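Local coordinates for protein molybdopterin adenylyltransferase (Helicobacter pylori, PDB 4XCW) that probably transfers the adenylyl group of ATP to molybdopterin, the activation step that precedes metal insertion in molybdenum cofactor biosynthesis, at residues S14-K19 with I48-R53; Q31-E36 with S140-L145; L55-L60 with P87-K92. One frame throughout, in Å; residues are numbered along the deposited sequence.

Contact 1 of 3, residues S14-K19 with I48-R53; sequences SDRASK and IVADER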
ATOM      1  N   SER B  14      13.578 -17.560 -12.452  1.00 40.95           N
ATOM      2  CA  SER B  14      14.735 -18.246 -11.883  1.00 46.82           C
ATOM      3  C   SER B  14      15.943 -18.197 -12.808  1.00 48.97           C
ATOM      4  O   SER B  14      15.813 -18.385 -14.015  1.00 53.49           O
ATOM      5  CB  SER B  14      14.377 -19.700 -11.572  1.00 52.14           C
ATOM      6  OG  SER B  14      15.520 -20.441 -11.176  1.00 59.61           O
ATOM      7  N   ASP B  15      17.118 -17.951 -12.236  1.00 51.99           N
ATOM      8  CA  ASP B  15      18.351 -17.957 -13.014  1.00 56.39           C
ATOM      9  C   ASP B  15      18.893 -19.378 -13.148  1.00 63.16           C
ATOM     10  O   ASP B  15      19.898 -19.606 -13.825  1.00 72.14           O
ATOM     11  CB  ASP B  15      19.402 -17.043 -12.375  1.00 65.06           C
ATOM     12  CG  ASP B  15      19.083 -15.567 -12.554  1.00 67.07           C
ATOM     13  OD1 ASP B  15      18.428 -15.217 -13.560  1.00 59.99           O
ATOM     14  OD2 ASP B  15      19.496 -14.756 -11.696  1.00 72.13           O
ATOM     15  N   ARG B  16      18.215 -20.322 -12.498  1.00 64.05           N
ATOM     16  CA  ARG B  16      18.604 -21.736 -12.490  1.00 74.99           C
ATOM     17  C   ARG B  16      20.046 -21.947 -12.041  1.00 84.26           C
ATOM     18  O   ARG B  16      20.797 -22.706 -12.657  1.00 90.94           O
ATOM     19  CB  ARG B  16      18.391 -22.359 -13.871  1.00 79.31           C
ATOM     20  CG  ARG B  16      17.005 -22.945 -14.066  1.00 78.69           C
ATOM     21  CD  ARG B  16      16.566 -22.872 -15.513  1.00 78.32           C
ATOM     22  NE  ARG B  16      16.339 -21.496 -15.938  1.00 77.84           N
ATOM     23  CZ  ARG B  16      17.016 -20.890 -16.907  1.00 79.61           C
ATOM     24  NH1 ARG B  16      17.969 -21.542 -17.560  1.00 84.17           N
ATOM     25  NH2 ARG B  16      16.738 -19.632 -17.225  1.00 75.18           N
ATOM     26  N   ALA B  17      20.422 -21.278 -10.957  1.00 82.15           N
ATOM     27  CA  ALA B  17      21.778 -21.368 -10.435  1.00 85.04           C
ATOM     28  C   ALA B  17      21.767 -21.530  -8.918  1.00 84.30           C
ATOM     29  O   ALA B  17      22.798 -21.385  -8.261  1.00 86.15           O
ATOM     30  CB  ALA B  17      22.580 -20.138 -10.836  1.00 87.05           C
ATOM     31  N   SER B  18      20.594 -21.832  -8.369  1.00 93.60           N
ATOM     32  CA  SER B  18      20.440 -21.971  -6.926  1.00 95.01           C
ATOM     33  C   SER B  18      19.849 -23.327  -6.553  1.00 95.59           C
ATOM     34  O   SER B  18      20.379 -24.037  -5.693  1.00 79.88           O
ATOM     35  CB  SER B  18      19.553 -20.852  -6.375  1.00 79.49           C
ATOM     36  OG  SER B  18      18.215 -20.999  -6.823  1.00 81.28           O
ATOM     37  N   LYS B  19      18.748 -23.676  -7.210  1.00 92.38           N
ATOM     38  CA  LYS B  19      17.998 -24.882  -6.876  1.00 93.66           C
ATOM     39  C   LYS B  19      18.654 -26.155  -7.411  1.00 96.99           C
ATOM     40  O   LYS B  19      18.738 -27.156  -6.704  1.00 97.21           O
ATOM     41  CB  LYS B  19      16.564 -24.773  -7.404  1.00 94.72           C
ATOM     42  CG  LYS B  19      15.760 -23.639  -6.787  1.00 94.34           C
ATOM     43  CD  LYS B  19      14.359 -23.575  -7.374  1.00 95.30           C
ATOM     44  CE  LYS B  19      13.544 -22.446  -6.760  1.00 95.29           C
ATOM     45  NZ  LYS B  19      13.322 -22.639  -5.299  1.00 93.16           N
ATOM     46  N   ILE B  48       9.620 -21.425 -17.356  1.00 39.00           N
ATOM     47  CA  ILE B  48      10.710 -20.974 -16.506  1.00 43.19           C
ATOM     48  C   ILE B  48      11.426 -19.842 -17.224  1.00 41.78           C
ATOM     49  O   ILE B  48      11.867 -20.004 -18.358  1.00 45.80           O
ATOM     50  CB  ILE B  48      11.710 -22.103 -16.191  1.00 48.73           C
ATOM     51  CG1 ILE B  48      10.975 -23.338 -15.672  1.00 53.41           C
ATOM     52  CG2 ILE B  48      12.754 -21.631 -15.185  1.00 48.58           C
ATOM     53  CD1 ILE B  48      11.900 -24.475 -15.268  1.00 58.84           C
ATOM     54  N   VAL B  49      11.535 -18.698 -16.565  1.00 36.87           N
ATOM     55  CA  VAL B  49      12.133 -17.520 -17.182  1.00 39.17           C
ATOM     56  C   VAL B  49      13.230 -16.934 -16.292  1.00 41.14           C
ATOM     57  O   VAL B  49      13.080 -16.868 -15.072  1.00 38.66           O
ATOM     58  CB  VAL B  49      11.050 -16.457 -17.480  1.00 41.09           C
ATOM     59  CG1 VAL B  49      11.666 -15.156 -17.966  1.00 43.92           C
ATOM     60  CG2 VAL B  49      10.087 -16.994 -18.518  1.00 43.61           C
ATOM     61  N   ALA B  50      14.339 -16.532 -16.907  1.00 39.37           N
ATOM     62  CA  ALA B  50      15.445 -15.919 -16.176  1.00 41.61           C
ATOM     63  C   ALA B  50      15.020 -14.617 -15.494  1.00 45.82           C
ATOM     64  O   ALA B  50      14.029 -13.996 -15.880  1.00 42.88           O
ATOM     65  CB  ALA B  50      16.617 -15.666 -17.112  1.00 39.87           C
ATOM     66  N   ASP B  51      15.772 -14.211 -14.476  1.00 46.81           N
ATOM     67  CA  ASP B  51      15.476 -12.977 -13.750  1.00 45.67           C
ATOM     68  C   ASP B  51      15.838 -11.742 -14.566  1.00 41.93           C
ATOM     69  O   ASP B  51      16.581 -10.878 -14.096  1.00 42.77           O
ATOM     70  CB  ASP B  51      16.229 -12.939 -12.416  1.00 50.40           C
ATOM     71  CG  ASP B  51      15.568 -13.779 -11.350  1.00 51.81           C
ATOM     72  OD1 ASP B  51      14.333 -13.675 -11.188  1.00 49.05           O
ATOM     73  OD2 ASP B  51      16.285 -14.536 -10.664  1.00 52.47           O
ATOM     74  N   GLU B  52      15.331 -11.676 -15.794  1.00 40.30           N
ATOM     75  CA  GLU B  52      15.537 -10.516 -16.655  1.00 39.12           C
ATOM     76  C   GLU B  52      14.187  -9.868 -16.892  1.00 33.47           C
ATOM     77  O   GLU B  52      13.241 -10.538 -17.309  1.00 33.18           O
ATOM     78  CB  GLU B  52      16.188 -10.909 -17.986  1.00 40.44           C
ATOM     79  CG  GLU B  52      17.448 -11.740 -17.856  1.00 43.19           C
ATOM     80  CD  GLU B  52      18.630 -10.942 -17.337  1.00 47.44           C
ATOM     81  OE1 GLU B  52      18.575  -9.696 -17.382  1.00 46.40           O
ATOM     82  OE2 GLU B  52      19.615 -11.564 -16.885  1.00 52.07           O
ATOM     83  N   ARG B  53      14.093  -8.572 -16.615  1.00 38.58           N
ATOM     84  CA  ARG B  53      12.799  -7.894 -16.624  1.00 38.37           C
ATOM     85  C   ARG B  53      12.051  -8.045 -17.946  1.00 34.94           C
ATOM     86  O   ARG B  53      10.874  -8.413 -17.953  1.00 35.13           O
ATOM     87  CB  ARG B  53      12.960  -6.406 -16.300  1.00 44.00           C
ATOM     88  CG  ARG B  53      11.626  -5.686 -16.114  1.00 51.10           C
ATOM     89  CD  ARG B  53      11.810  -4.196 -15.891  1.00 58.62           C
ATOM     90  NE  ARG B  53      12.579  -3.577 -16.967  1.00 67.97           N
ATOM     91  CZ  ARG B  53      12.044  -2.993 -18.034  1.00 73.29           C
ATOM     92  NH1 ARG B  53      10.726  -2.941 -18.176  1.00 75.56           N
ATOM     93  NH2 ARG B  53      12.827  -2.460 -18.961  1.00 75.98           N
TER

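Contact 2 of 3, residues Q31-E36 with S140-L145; sequences QEVLSE and SIRECL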
ATOM      1  N   GLN B  31       0.166 -25.921  -9.326  1.00 34.50           N
ATOM      2  CA  GLN B  31      -0.783 -26.718 -10.099  1.00 37.72           C
ATOM      3  C   GLN B  31      -1.622 -27.636  -9.219  1.00 37.74           C
ATOM      4  O   GLN B  31      -2.814 -27.804  -9.463  1.00 36.91           O
ATOM      5  CB  GLN B  31      -0.057 -27.540 -11.169  1.00 38.30           C
ATOM      6  CG  GLN B  31       0.622 -26.676 -12.214  1.00 41.76           C
ATOM      7  CD  GLN B  31       0.895 -27.418 -13.502  1.00 46.76           C
ATOM      8  OE1 GLN B  31       0.343 -28.492 -13.745  1.00 48.32           O
ATOM      9  NE2 GLN B  31       1.746 -26.842 -14.341  1.00 48.46           N
ATOM     10  N   GLU B  32      -1.004 -28.220  -8.198  1.00 33.50           N
ATOM     11  CA  GLU B  32      -1.728 -29.081  -7.263  1.00 40.06           C
ATOM     12  C   GLU B  32      -2.860 -28.327  -6.574  1.00 36.11           C
ATOM     13  O   GLU B  32      -3.993 -28.797  -6.532  1.00 39.05           O
ATOM     14  CB  GLU B  32      -0.785 -29.657  -6.205  1.00 44.93           C
ATOM     15  CG  GLU B  32       0.069 -30.819  -6.677  1.00 55.74           C
ATOM     16  CD  GLU B  32       0.914 -31.399  -5.559  1.00 65.98           C
ATOM     17  OE1 GLU B  32       0.845 -30.872  -4.427  1.00 68.57           O
ATOM     18  OE2 GLU B  32       1.642 -32.384  -5.810  1.00 69.00           O
ATOM     19  N   VAL B  33      -2.542 -27.158  -6.033  1.00 35.54           N
ATOM     20  CA  VAL B  33      -3.519 -26.363  -5.297  1.00 34.64           C
ATOM     21  C   VAL B  33      -4.666 -25.881  -6.176  1.00 36.68           C
ATOM     22  O   VAL B  33      -5.838 -26.018  -5.822  1.00 36.57           O
ATOM     23  CB  VAL B  33      -2.857 -25.139  -4.636  1.00 33.30           C
ATOM     24  CG1 VAL B  33      -3.912 -24.230  -4.031  1.00 35.25           C
ATOM     25  CG2 VAL B  33      -1.872 -25.585  -3.572  1.00 37.51           C
ATOM     26  N   LEU B  34      -4.328 -25.309  -7.324  1.00 32.00           N
ATOM     27  CA  LEU B  34      -5.354 -24.786  -8.211  1.00 34.47           C
ATOM     28  C   LEU B  34      -6.225 -25.915  -8.760  1.00 39.53           C
ATOM     29  O   LEU B  34      -7.423 -25.730  -8.982  1.00 39.41           O
ATOM     30  CB  LEU B  34      -4.715 -23.971  -9.335  1.00 29.32           C
ATOM     31  CG  LEU B  34      -4.120 -22.658  -8.816  1.00 30.14           C
ATOM     32  CD1 LEU B  34      -3.371 -21.912  -9.907  1.00 32.55           C
ATOM     33  CD2 LEU B  34      -5.207 -21.772  -8.201  1.00 29.01           C
ATOM     34  N   SER B  35      -5.629 -27.091  -8.947  1.00 38.87           N
ATOM     35  CA  SER B  35      -6.380 -28.253  -9.423  1.00 42.49           C
ATOM     36  C   SER B  35      -7.418 -28.715  -8.407  1.00 42.34           C
ATOM     37  O   SER B  35      -8.469 -29.229  -8.780  1.00 40.33           O
ATOM     38  CB  SER B  35      -5.438 -29.413  -9.755  1.00 45.87           C
ATOM     39  OG  SER B  35      -4.669 -29.131 -10.910  1.00 47.55           O
ATOM     40  N   GLU B  36      -7.117 -28.540  -7.125  1.00 43.22           N
ATOM     41  CA  GLU B  36      -8.034 -28.934  -6.060  1.00 43.45           C
ATOM     42  C   GLU B  36      -9.119 -27.883  -5.823  1.00 40.19           C
ATOM     43  O   GLU B  36     -10.207 -28.202  -5.341  1.00 41.68           O
ATOM     44  CB  GLU B  36      -7.267 -29.184  -4.760  1.00 48.88           C
ATOM     45  CG  GLU B  36      -6.292 -30.350  -4.819  1.00 59.55           C
ATOM     46  CD  GLU B  36      -5.410 -30.430  -3.586  1.00 68.32           C
ATOM     47  OE1 GLU B  36      -5.546 -29.553  -2.706  1.00 68.96           O
ATOM     48  OE2 GLU B  36      -4.585 -31.366  -3.497  1.00 72.98           O
ATOM     49  N   SER B 140       4.555 -21.923   1.635  1.00 37.78           N
ATOM     50  CA  SER B 140       4.151 -20.518   1.535  1.00 33.30           C
ATOM     51  C   SER B 140       3.139 -20.287   0.412  1.00 34.81           C
ATOM     52  O   SER B 140       2.198 -19.493   0.552  1.00 29.73           O
ATOM     53  CB  SER B 140       5.374 -19.625   1.315  1.00 34.86           C
ATOM     54  OG  SER B 140       6.305 -19.767   2.375  1.00 47.01           O
ATOM     55  N   ILE B 141       3.346 -20.966  -0.713  1.00 31.59           N
ATOM     56  CA  ILE B 141       2.424 -20.863  -1.836  1.00 30.31           C
ATOM     57  C   ILE B 141       1.025 -21.330  -1.434  1.00 29.56           C
ATOM     58  O   ILE B 141       0.032 -20.671  -1.745  1.00 31.68           O
ATOM     59  CB  ILE B 141       2.929 -21.675  -3.048  1.00 30.26           C
ATOM     60  CG1 ILE B 141       4.108 -20.948  -3.705  1.00 31.77           C
ATOM     61  CG2 ILE B 141       1.799 -21.891  -4.063  1.00 27.93           C
ATOM     62  CD1 ILE B 141       4.922 -21.804  -4.669  1.00 32.00           C
ATOM     63  N   ARG B 142       0.947 -22.445  -0.710  1.00 33.30           N
ATOM     64  CA  ARG B 142      -0.352 -22.976  -0.302  1.00 31.64           C
ATOM     65  C   ARG B 142      -1.098 -22.008   0.608  1.00 32.41           C
ATOM     66  O   ARG B 142      -2.279 -21.729   0.391  1.00 34.15           O
ATOM     67  CB  ARG B 142      -0.193 -24.326   0.393  1.00 35.27           C
ATOM     68  CG  ARG B 142       0.124 -25.452  -0.565  1.00 44.57           C
ATOM     69  CD  ARG B 142       0.003 -26.810   0.100  1.00 54.30           C
ATOM     70  NE  ARG B 142       0.026 -27.877  -0.893  1.00 63.22           N
ATOM     71  CZ  ARG B 142       1.132 -28.478  -1.318  1.00 71.06           C
ATOM     72  NH1 ARG B 142       2.311 -28.122  -0.824  1.00 73.33           N
ATOM     73  NH2 ARG B 142       1.058 -29.437  -2.231  1.00 74.48           N
ATOM     74  N   GLU B 143      -0.402 -21.494   1.618  1.00 33.51           N
ATOM     75  CA  GLU B 143      -0.997 -20.547   2.555  1.00 31.83           C
ATOM     76  C   GLU B 143      -1.446 -19.279   1.845  1.00 31.46           C
ATOM     77  O   GLU B 143      -2.504 -18.729   2.147  1.00 34.28           O
ATOM     78  CB  GLU B 143      -0.009 -20.212   3.672  1.00 32.27           C
ATOM     79  CG  GLU B 143       0.298 -21.399   4.569  1.00 39.55           C
ATOM     80  CD  GLU B 143       1.610 -21.257   5.307  1.00 43.76           C
ATOM     81  OE1 GLU B 143       2.505 -20.538   4.816  1.00 46.72           O
ATOM     82  OE2 GLU B 143       1.750 -21.868   6.382  1.00 48.28           O
ATOM     83  N   CYS B 144      -0.639 -18.822   0.895  1.00 31.26           N
ATOM     84  CA  CYS B 144      -0.959 -17.627   0.130  1.00 26.00           C
ATOM     85  C   CYS B 144      -2.212 -17.819  -0.725  1.00 28.46           C
ATOM     86  O   CYS B 144      -3.126 -16.995  -0.691  1.00 28.95           O
ATOM     87  CB  CYS B 144       0.231 -17.238  -0.744  1.00 26.28           C
ATOM     88  SG  CYS B 144      -0.021 -15.762  -1.737  1.00 29.75           S
ATOM     89  N   LEU B 145      -2.261 -18.917  -1.474  1.00 27.00           N
ATOM     90  CA  LEU B 145      -3.403 -19.186  -2.346  1.00 27.93           C
ATOM     91  C   LEU B 145      -4.674 -19.401  -1.526  1.00 28.87           C
ATOM     92  O   LEU B 145      -5.754 -18.961  -1.915  1.00 29.79           O
ATOM     93  CB  LEU B 145      -3.124 -20.401  -3.237  1.00 26.09           C
ATOM     94  CG  LEU B 145      -2.242 -20.118  -4.454  1.00 30.23           C
ATOM     95  CD1 LEU B 145      -1.822 -21.405  -5.140  1.00 30.44           C
ATOM     96  CD2 LEU B 145      -2.963 -19.190  -5.428  1.00 29.62           C
TER

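Contact 3 of 3, residues L55-L60 with P87-K92; sequences LIEKSL and PEATKK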
ATOM      1  N   LEU B  55      12.281 -10.217 -20.293  1.00 33.35           N
ATOM      2  CA  LEU B  55      11.881 -11.597 -20.538  1.00 31.61           C
ATOM      3  C   LEU B  55      10.649 -11.968 -19.724  1.00 30.28           C
ATOM      4  O   LEU B  55       9.749 -12.653 -20.212  1.00 30.54           O
ATOM      5  CB  LEU B  55      13.030 -12.556 -20.218  1.00 34.29           C
ATOM      6  CG  LEU B  55      14.121 -12.663 -21.281  1.00 37.96           C
ATOM      7  CD1 LEU B  55      15.167 -13.692 -20.875  1.00 40.38           C
ATOM      8  CD2 LEU B  55      13.506 -13.008 -22.628  1.00 37.28           C
ATOM      9  N   ILE B  56      10.598 -11.518 -18.478  1.00 28.26           N
ATOM     10  CA  ILE B  56       9.427 -11.786 -17.653  1.00 24.88           C
ATOM     11  C   ILE B  56       8.201 -11.044 -18.191  1.00 24.41           C
ATOM     12  O   ILE B  56       7.103 -11.598 -18.237  1.00 26.81           O
ATOM     13  CB  ILE B  56       9.682 -11.404 -16.193  1.00 24.72           C
ATOM     14  CG1 ILE B  56      10.827 -12.257 -15.641  1.00 30.12           C
ATOM     15  CG2 ILE B  56       8.412 -11.578 -15.360  1.00 25.43           C
ATOM     16  CD1 ILE B  56      10.900 -12.293 -14.132  1.00 38.10           C
ATOM     17  N   GLU B  57       8.392  -9.802 -18.623  1.00 27.55           N
ATOM     18  CA  GLU B  57       7.289  -9.043 -19.216  1.00 27.29           C
ATOM     19  C   GLU B  57       6.747  -9.765 -20.441  1.00 27.08           C
ATOM     20  O   GLU B  57       5.544  -9.952 -20.581  1.00 29.34           O
ATOM     21  CB  GLU B  57       7.737  -7.635 -19.605  1.00 32.41           C
ATOM     22  CG  GLU B  57       8.107  -6.748 -18.430  1.00 32.76           C
ATOM     23  CD  GLU B  57       8.515  -5.357 -18.862  1.00 40.83           C
ATOM     24  OE1 GLU B  57       8.235  -4.987 -20.024  1.00 40.73           O
ATOM     25  OE2 GLU B  57       9.111  -4.634 -18.035  1.00 43.88           O
ATOM     26  N   LYS B  58       7.650 -10.162 -21.333  1.00 29.56           N
ATOM     27  CA  LYS B  58       7.256 -10.864 -22.548  1.00 30.60           C
ATOM     28  C   LYS B  58       6.496 -12.148 -22.256  1.00 29.96           C
ATOM     29  O   LYS B  58       5.531 -12.470 -22.940  1.00 32.31           O
ATOM     30  CB  LYS B  58       8.487 -11.172 -23.397  1.00 32.73           C
ATOM     31  CG  LYS B  58       9.033  -9.971 -24.143  1.00 41.65           C
ATOM     32  CD  LYS B  58      10.247 -10.353 -24.969  1.00 47.44           C
ATOM     33  CE  LYS B  58      10.707  -9.203 -25.848  1.00 53.91           C
ATOM     34  NZ  LYS B  58      11.948  -9.550 -26.590  1.00 61.45           N
ATOM     35  N   SER B  59       6.936 -12.886 -21.243  1.00 33.52           N
ATOM     36  CA  SER B  59       6.282 -14.134 -20.857  0.50 31.27           C
ATOM     37  C   SER B  59       4.881 -13.881 -20.317  1.00 29.40           C
ATOM     38  O   SER B  59       3.925 -14.551 -20.703  1.00 28.88           O
ATOM     39  CB  SER B  59       7.113 -14.878 -19.811  0.50 30.91           C
ATOM     40  OG  SER B  59       6.494 -16.101 -19.447  0.50 28.24           O
ATOM     41  N   LEU B  60       4.768 -12.914 -19.410  1.00 25.00           N
ATOM     42  CA  LEU B  60       3.468 -12.536 -18.865  1.00 24.41           C
ATOM     43  C   LEU B  60       2.524 -12.112 -19.989  1.00 26.43           C
ATOM     44  O   LEU B  60       1.361 -12.511 -20.030  1.00 26.25           O
ATOM     45  CB  LEU B  60       3.611 -11.400 -17.851  1.00 22.91           C
ATOM     46  CG  LEU B  60       4.249 -11.741 -16.505  1.00 23.08           C
ATOM     47  CD1 LEU B  60       4.484 -10.473 -15.703  1.00 22.48           C
ATOM     48  CD2 LEU B  60       3.363 -12.709 -15.736  1.00 22.58           C
ATOM     49  N   PRO B  87       7.964  -8.188  -9.458  1.00 25.87           N
ATOM     50  CA  PRO B  87       6.891  -7.199  -9.299  1.00 24.67           C
ATOM     51  C   PRO B  87       6.991  -6.035 -10.292  1.00 24.28           C
ATOM     52  O   PRO B  87       5.962  -5.581 -10.771  1.00 27.36           O
ATOM     53  CB  PRO B  87       7.076  -6.698  -7.854  1.00 25.31           C
ATOM     54  CG  PRO B  87       7.808  -7.812  -7.154  1.00 22.83           C
ATOM     55  CD  PRO B  87       8.724  -8.373  -8.204  1.00 22.91           C
ATOM     56  N   GLU B  88       8.200  -5.558 -10.583  1.00 24.78           N
ATOM     57  CA  GLU B  88       8.371  -4.501 -11.586  1.00 27.07           C
ATOM     58  C   GLU B  88       7.830  -4.903 -12.957  1.00 27.15           C
ATOM     59  O   GLU B  88       7.187  -4.105 -13.644  1.00 26.47           O
ATOM     60  CB  GLU B  88       9.843  -4.124 -11.738  1.00 34.13           C
ATOM     61  CG  GLU B  88      10.378  -3.256 -10.627  1.00 47.47           C
ATOM     62  CD  GLU B  88      11.056  -4.049  -9.525  1.00 52.67           C
ATOM     63  OE1 GLU B  88      10.620  -5.187  -9.227  1.00 46.12           O
ATOM     64  OE2 GLU B  88      12.036  -3.525  -8.954  1.00 58.75           O
ATOM     65  N   ALA B  89       8.128  -6.132 -13.366  1.00 28.65           N
ATOM     66  CA  ALA B  89       7.660  -6.634 -14.648  1.00 25.51           C
ATOM     67  C   ALA B  89       6.143  -6.748 -14.633  1.00 22.51           C
ATOM     68  O   ALA B  89       5.481  -6.441 -15.614  1.00 25.37           O
ATOM     69  CB  ALA B  89       8.297  -7.973 -14.964  1.00 31.58           C
ATOM     70  N   THR B  90       5.598  -7.177 -13.501  1.00 19.74           N
ATOM     71  CA  THR B  90       4.157  -7.321 -13.354  1.00 19.75           C
ATOM     72  C   THR B  90       3.466  -5.967 -13.476  1.00 23.34           C
ATOM     73  O   THR B  90       2.461  -5.834 -14.177  1.00 22.80           O
ATOM     74  CB  THR B  90       3.819  -7.983 -12.002  1.00 21.71           C
ATOM     75  OG1 THR B  90       4.510  -9.235 -11.925  1.00 24.60           O
ATOM     76  CG2 THR B  90       2.315  -8.224 -11.867  1.00 21.57           C
ATOM     77  N   LYS B  91       4.024  -4.955 -12.821  1.00 25.17           N
ATOM     78  CA  LYS B  91       3.439  -3.616 -12.867  1.00 23.74           C
ATOM     79  C   LYS B  91       3.481  -3.040 -14.273  1.00 27.26           C
ATOM     80  O   LYS B  91       2.575  -2.310 -14.703  1.00 25.99           O
ATOM     81  CB  LYS B  91       4.168  -2.684 -11.891  1.00 31.99           C
ATOM     82  CG  LYS B  91       3.548  -1.298 -11.796  1.00 42.83           C
ATOM     83  CD  LYS B  91       4.499  -0.301 -11.147  1.00 49.83           C
ATOM     84  CE  LYS B  91       4.905  -0.743  -9.746  1.00 54.06           C
ATOM     85  NZ  LYS B  91       5.797   0.257  -9.090  1.00 60.61           N
ATOM     86  N   LYS B  92       4.538  -3.374 -15.004  1.00 24.35           N
ATOM     87  CA  LYS B  92       4.721  -2.838 -16.345  1.00 28.85           C
ATOM     88  C   LYS B  92       3.653  -3.366 -17.316  1.00 30.96           C
ATOM     89  O   LYS B  92       3.177  -2.634 -18.191  1.00 32.08           O
ATOM     90  CB  LYS B  92       6.132  -3.171 -16.852  1.00 32.03           C
ATOM     91  CG  LYS B  92       6.413  -2.715 -18.276  1.00 46.90           C
ATOM     92  CD  LYS B  92       6.155  -1.226 -18.447  1.00 54.29           C
ATOM     93  CE  LYS B  92       6.175  -0.830 -19.915  1.00 62.43           C
ATOM     94  NZ  LYS B  92       5.683   0.561 -20.124  1.00 66.61           N
TER

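Contact 1 of 3, residues S14-K19 with I48-R53
D15 and D51 meet at about a right angle where the loop after strand 6-13 runs beside the end of strand 42-49, and their carboxylate planes stand 82° apart. The nearest CA atoms across the contact are those of D15 and A50, 4.8 Å apart. OD1 of D15 accepts the backbone N-H of D51 at 3.0 Å; the donor comes from the syn side but lies 34° out of the carboxylate plane. With chi1 at -73°, CG of D15 sits beside its own backbone N, and this turns the carboxylate onto D51, where OD1 also lies 3.4 Å from CB. The OD2 atoms of D15 and D51 face each other less favourably, 3.4 Å apart, two acceptors with like charge.

R16 crosses I48 at a slant: its chain bends at chi3, NE lies 3.7 Å from CG2 of I48, and the guanidinium turns an edge, near its plane, to the backbone N of A50, a packing contact of two donors without a hydrogen bond. S14 continues the parallel pairing of strands 6-13 and 42-49, which includes backbone bonding of V49 with S12: S14 N donates to V49 O at 2.8 Å, and S14 O receives a CA-H...O contact from A50. S14 points its CB away from segment 48-53; its OG accepts from R16 N in an ST turn and also bonds E23.

The crowding of acidic groups is probably offset in part by R83, the shared salt-bridge partner of D15 OD2 and E52 OE2, whose positive charge would ease the like-charge approach of D15 and D51.

Contact 2 of 3, residues Q31-E36 with S140-L145
V33 and R142 mark the closest approach of two roughly parallel helices, with CA atoms 6.8 Å apart. The axes of segments 31-36 and 140-145 pass at 10.3 Å with a crossing angle of -30°, a spacing wide enough for side chains to fill the interface.

V33 supplies both of its methyls. CG1, anti to the backbone N (chi1 173°), lies 3.7 Å from CD1 of L145, while CG2 meets the aliphatic part of R142, 3.6 Å from CG. L34 adds a more distant contact through CD2 to CD2 of L145. Extended from CG to NE, the R142 chain runs past V33 and brings NH2 to E32. There NH2 forms a salt bridge with OE1 of E32 at 2.6 Å; the oxygen arrives at the guanidinium edge, in plane, although the carboxylate and guanidinium planes are 48° apart. E32 and R142 are exposed whereas V33, L34 and L145 are buried, which places the ion pair along the outer border of an apolar seam.

I141 adds to the helix pairing by touching S26 and I30 of helix 25-37. On the inner side L145 and C144 rest on L134 of strand 129-134, and L34 packs against F44 of strand 42-49, so both helices lie against the central sheet.

Contact 3 of 3, residues L55-L60 with P87-K92
A89 is the small residue at which helices 53-66 and 86-93 pack in this alpha/beta fold of the molybdopterin-binding family, and its CB meets I56 and E57 together. The axes of segments 55-60 and 87-92 approach to 8.7 Å and cross at -47°, with CA of E57 and CA of A89 only 5.2 Å apart.

The tight part is apolar. CG2 of I56, anti to the backbone N, stands 3.6 Å from CB of A89, and CG of E57 lies 3.7 Å from the same methyl. One turn on, CD1 of L60 reaches T90, crossing that side chain obliquely and lying 3.9 Å from its CA. T90 directs its CB away from segment 55-60, and its OG1 is bonded to T86 O and N133. Behind this part, I56 and L60 both touch L11 of strand 6-13.

On the solvent side K92 is the exposed residue, and it packs against the buried E57. Their opposite charges do not pair here: NZ of K92 is led away by the bend at chi2 (55°), while the E57 carboxylate is held by a salt bridge to R53. What the carboxylate meets instead is the aliphatic base of the lysine: CG of K92 sits over the face of the E57 carboxylate, with OE2 at 3.3 Å and OE1 at 3.4 Å.

How the contacts relate
From the N terminus, strand 6-13 runs into the loop 14-19, which contact 1 ties to the end of strand 42-49, closing a loop of 28 residues that holds helix 25-37. That helix opens contact 2 before contact 1 has closed, so the two cross along the chain; contact 2 closes only at helix 138-148, after 103 further residues. Contact 3 follows contact 1 in series and falls wholly within the long span of contact 2, joining helices 53-66 and 86-93. In space contacts 1 and 3 touch, V49 packing on L55, I56 and S59, whereas contacts 2 and 3 lie on opposite sides of the chain's centre, their own centres about 22 Å apart.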